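Local coordinates for adhesion and penetration protein autotransporter (Haemophilus influenzae, PDB 3SYJ) that promotes bacterial aggregation and adherence to and invasion of host cells, and is probably also a serine protease, at residues F662-N667 and V687-T692. Numbering follows the deposited sequence.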
ATOM      1  N   PHE A 662      -0.592 -11.992  24.792  1.00 19.88           N
ATOM      2  CA  PHE A 662      -1.254 -10.719  25.076  1.00 22.31           C
ATOM      3  C   PHE A 662      -2.731 -10.892  25.430  1.00 22.13           C
ATOM      4  O   PHE A 662      -3.475 -11.566  24.715  1.00 20.53           O
ATOM      5  CB  PHE A 662      -1.175  -9.779  23.873  1.00 19.84           C
ATOM      6  CG  PHE A 662       0.215  -9.553  23.345  1.00 20.12           C
ATOM      7  CD1 PHE A 662       0.888  -8.373  23.612  1.00 18.53           C
ATOM      8  CD2 PHE A 662       0.830 -10.504  22.546  1.00 20.56           C
ATOM      9  CE1 PHE A 662       2.160  -8.153  23.112  1.00 21.57           C
ATOM     10  CE2 PHE A 662       2.099 -10.288  22.039  1.00 25.02           C
ATOM     11  CZ  PHE A 662       2.765  -9.108  22.321  1.00 21.98           C
ATOM     12  N   GLY A 663      -3.153 -10.253  26.518  1.00 21.25           N
ATOM     13  CA  GLY A 663      -4.560 -10.200  26.884  1.00 21.49           C
ATOM     14  C   GLY A 663      -4.980 -11.281  27.858  1.00 21.53           C
ATOM     15  O   GLY A 663      -4.428 -12.380  27.853  1.00 25.09           O
ATOM     16  N   VAL A 664      -5.954 -10.968  28.708  1.00 23.86           N
ATOM     17  CA  VAL A 664      -6.591 -11.982  29.540  1.00 23.73           C
ATOM     18  C   VAL A 664      -7.955 -12.314  28.956  1.00 23.96           C
ATOM     19  O   VAL A 664      -8.592 -11.460  28.346  1.00 26.07           O
ATOM     20  CB  VAL A 664      -6.767 -11.517  30.992  1.00 19.23           C
ATOM     21  CG1 VAL A 664      -5.413 -11.361  31.658  1.00 20.78           C
ATOM     22  CG2 VAL A 664      -7.552 -10.216  31.035  1.00 17.37           C
ATOM     23  N   VAL A 665      -8.397 -13.552  29.147  1.00 23.38           N
ATOM     24  CA  VAL A 665      -9.641 -14.022  28.542  1.00 24.71           C
ATOM     25  C   VAL A 665     -10.771 -14.101  29.567  1.00 26.96           C
ATOM     26  O   VAL A 665     -10.650 -14.796  30.581  1.00 26.56           O
ATOM     27  CB  VAL A 665      -9.457 -15.422  27.898  1.00 27.89           C
ATOM     28  CG1 VAL A 665     -10.767 -15.902  27.295  1.00 27.43           C
ATOM     29  CG2 VAL A 665      -8.352 -15.396  26.845  1.00 25.20           C
ATOM     30  N   PRO A 666     -11.878 -13.387  29.310  1.00 27.84           N
ATOM     31  CA  PRO A 666     -13.028 -13.462  30.215  1.00 25.40           C
ATOM     32  C   PRO A 666     -13.580 -14.882  30.317  1.00 26.64           C
ATOM     33  O   PRO A 666     -13.588 -15.601  29.320  1.00 29.23           O
ATOM     34  CB  PRO A 666     -14.054 -12.545  29.549  1.00 22.87           C
ATOM     35  CG  PRO A 666     -13.248 -11.615  28.719  1.00 18.90           C
ATOM     36  CD  PRO A 666     -12.101 -12.428  28.216  1.00 21.68           C
ATOM     37  N   ASN A 667     -14.021 -15.273  31.511  1.00 26.68           N
ATOM     38  CA  ASN A 667     -14.637 -16.584  31.740  1.00 29.68           C
ATOM     39  C   ASN A 667     -13.685 -17.765  31.618  1.00 31.09           C
ATOM     40  O   ASN A 667     -14.114 -18.896  31.413  1.00 28.35           O
ATOM     41  CB  ASN A 667     -15.853 -16.772  30.841  1.00 24.22           C
ATOM     42  CG  ASN A 667     -16.960 -15.809  31.179  1.00 26.23           C
ATOM     43  OD1 ASN A 667     -17.342 -14.969  30.364  1.00 27.92           O
ATOM     44  ND2 ASN A 667     -17.467 -15.901  32.408  1.00 28.75           N
ATOM     45  N   VAL A 687      -6.217 -17.443  38.131  1.00 28.38           N
ATOM     46  CA  VAL A 687      -7.384 -16.830  38.746  1.00 27.75           C
ATOM     47  C   VAL A 687      -8.523 -16.864  37.743  1.00 31.33           C
ATOM     48  O   VAL A 687      -8.338 -16.548  36.568  1.00 29.77           O
ATOM     49  CB  VAL A 687      -7.117 -15.349  39.134  1.00 29.46           C
ATOM     50  CG1 VAL A 687      -8.377 -14.695  39.706  1.00 27.43           C
ATOM     51  CG2 VAL A 687      -5.952 -15.236  40.109  1.00 29.84           C
ATOM     52  N   ASP A 688      -9.700 -17.261  38.205  1.00 30.06           N
ATOM     53  CA  ASP A 688     -10.889 -17.204  37.372  1.00 32.31           C
ATOM     54  C   ASP A 688     -11.327 -15.771  37.133  1.00 34.56           C
ATOM     55  O   ASP A 688     -11.429 -14.975  38.071  1.00 36.79           O
ATOM     56  CB  ASP A 688     -12.030 -17.986  38.010  1.00 40.30           C
ATOM     57  CG  ASP A 688     -12.297 -19.288  37.302  1.00 52.29           C
ATOM     58  OD1 ASP A 688     -12.400 -20.327  37.992  1.00 64.51           O
ATOM     59  OD2 ASP A 688     -12.390 -19.268  36.051  1.00 47.45           O
ATOM     60  N   LEU A 689     -11.582 -15.447  35.869  1.00 30.36           N
ATOM     61  CA  LEU A 689     -12.113 -14.143  35.501  1.00 30.92           C
ATOM     62  C   LEU A 689     -13.581 -14.293  35.125  1.00 28.92           C
ATOM     63  O   LEU A 689     -13.917 -14.392  33.947  1.00 30.85           O
ATOM     64  CB  LEU A 689     -11.320 -13.563  34.327  1.00 24.72           C
ATOM     65  CG  LEU A 689     -11.713 -12.171  33.828  1.00 27.50           C
ATOM     66  CD1 LEU A 689     -11.833 -11.186  34.982  1.00 24.13           C
ATOM     67  CD2 LEU A 689     -10.725 -11.666  32.771  1.00 23.28           C
ATOM     68  N   THR A 690     -14.455 -14.317  36.126  1.00 33.68           N
ATOM     69  CA  THR A 690     -15.868 -14.612  35.894  1.00 30.41           C
ATOM     70  C   THR A 690     -16.824 -13.505  36.350  1.00 31.78           C
ATOM     71  O   THR A 690     -17.968 -13.449  35.900  1.00 32.04           O
ATOM     72  CB  THR A 690     -16.265 -15.945  36.543  1.00 32.29           C
ATOM     73  OG1 THR A 690     -15.885 -15.931  37.923  1.00 39.51           O
ATOM     74  CG2 THR A 690     -15.547 -17.099  35.859  1.00 36.71           C
ATOM     75  N   ASP A 691     -16.366 -12.627  37.236  1.00 29.39           N
ATOM     76  CA  ASP A 691     -17.219 -11.545  37.715  1.00 28.66           C
ATOM     77  C   ASP A 691     -17.384 -10.467  36.652  1.00 27.09           C
ATOM     78  O   ASP A 691     -16.407  -9.997  36.073  1.00 29.27           O
ATOM     79  CB  ASP A 691     -16.680 -10.938  39.014  1.00 30.00           C
ATOM     80  CG  ASP A 691     -17.667  -9.975  39.670  1.00 37.57           C
ATOM     81  OD1 ASP A 691     -18.337  -9.205  38.951  1.00 37.00           O
ATOM     82  OD2 ASP A 691     -17.773  -9.985  40.912  1.00 46.05           O
ATOM     83  N   THR A 692     -18.633 -10.089  36.411  1.00 27.26           N
ATOM     84  CA  THR A 692     -19.001  -9.091  35.413  1.00 26.19           C
ATOM     85  C   THR A 692     -18.337  -7.745  35.702  1.00 30.82           C
ATOM     86  O   THR A 692     -17.859  -7.064  34.791  1.00 29.01           O
ATOM     87  CB  THR A 692     -20.540  -8.907  35.376  1.00 30.77           C
ATOM     88  OG1 THR A 692     -21.167 -10.170  35.126  1.00 39.46           O
ATOM     89  CG2 THR A 692     -20.960  -7.919  34.296  1.00 29.37           C
TER
HETATM   90  O   HOH W   1     -19.037 -13.959  33.549  1.00 33.21           O
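Leu689 and Asn667, which bury more area in this contact than any other residue, are joined through their backbones: Asn667 N donates to Leu689 O at 2.6 Å. An N-H...O angle of 149° shows a moderately bent bond, and the nitrogen lies 16° from the carbonyl plane. Beyond this bond the Leu689 side chain packs against 664-666. With chi1 at -178°, CG stands opposite the backbone N and points towards 664-666, and chi2 then turns CD2 onto them. CD2 meets Val664 CG2 at 3.9 Å, where the two side chains cross nearly at right angles. It lies equally close, 3.9 Å, to Pro666 CA. Its 3.8 Å approach to Val665 O is a van der Waals contact of the methyl with the carbonyl oxygen, not a hydrogen bond. Leu689 also touches Asn670, Ile698 and, on helix 692-697, Val694 and Ile695.

Toward the exposed side, the Asn667 amide works through water. ND2 gives a hydrogen to the water at 2.7 Å, and the water in turn donates to Thr690 O at 2.6 Å. Direct contact there is loose, ND2 standing 4.0 Å from Thr690 CA.

The contact closes the base of the antiparallel hairpin 669-675/682-688, an excursion between solenoid strands 659-662 and 701-709 of the passenger domain. Asp691, N-cap of helix 692-697, follows directly, its OD1 accepting from Lys693 N. One backbone bond, one water bridge and one buried leucine thus tie the chain leaving the solenoid to the chain returning from the hairpin, with the apolar packing inward and the polar bridge toward solvent.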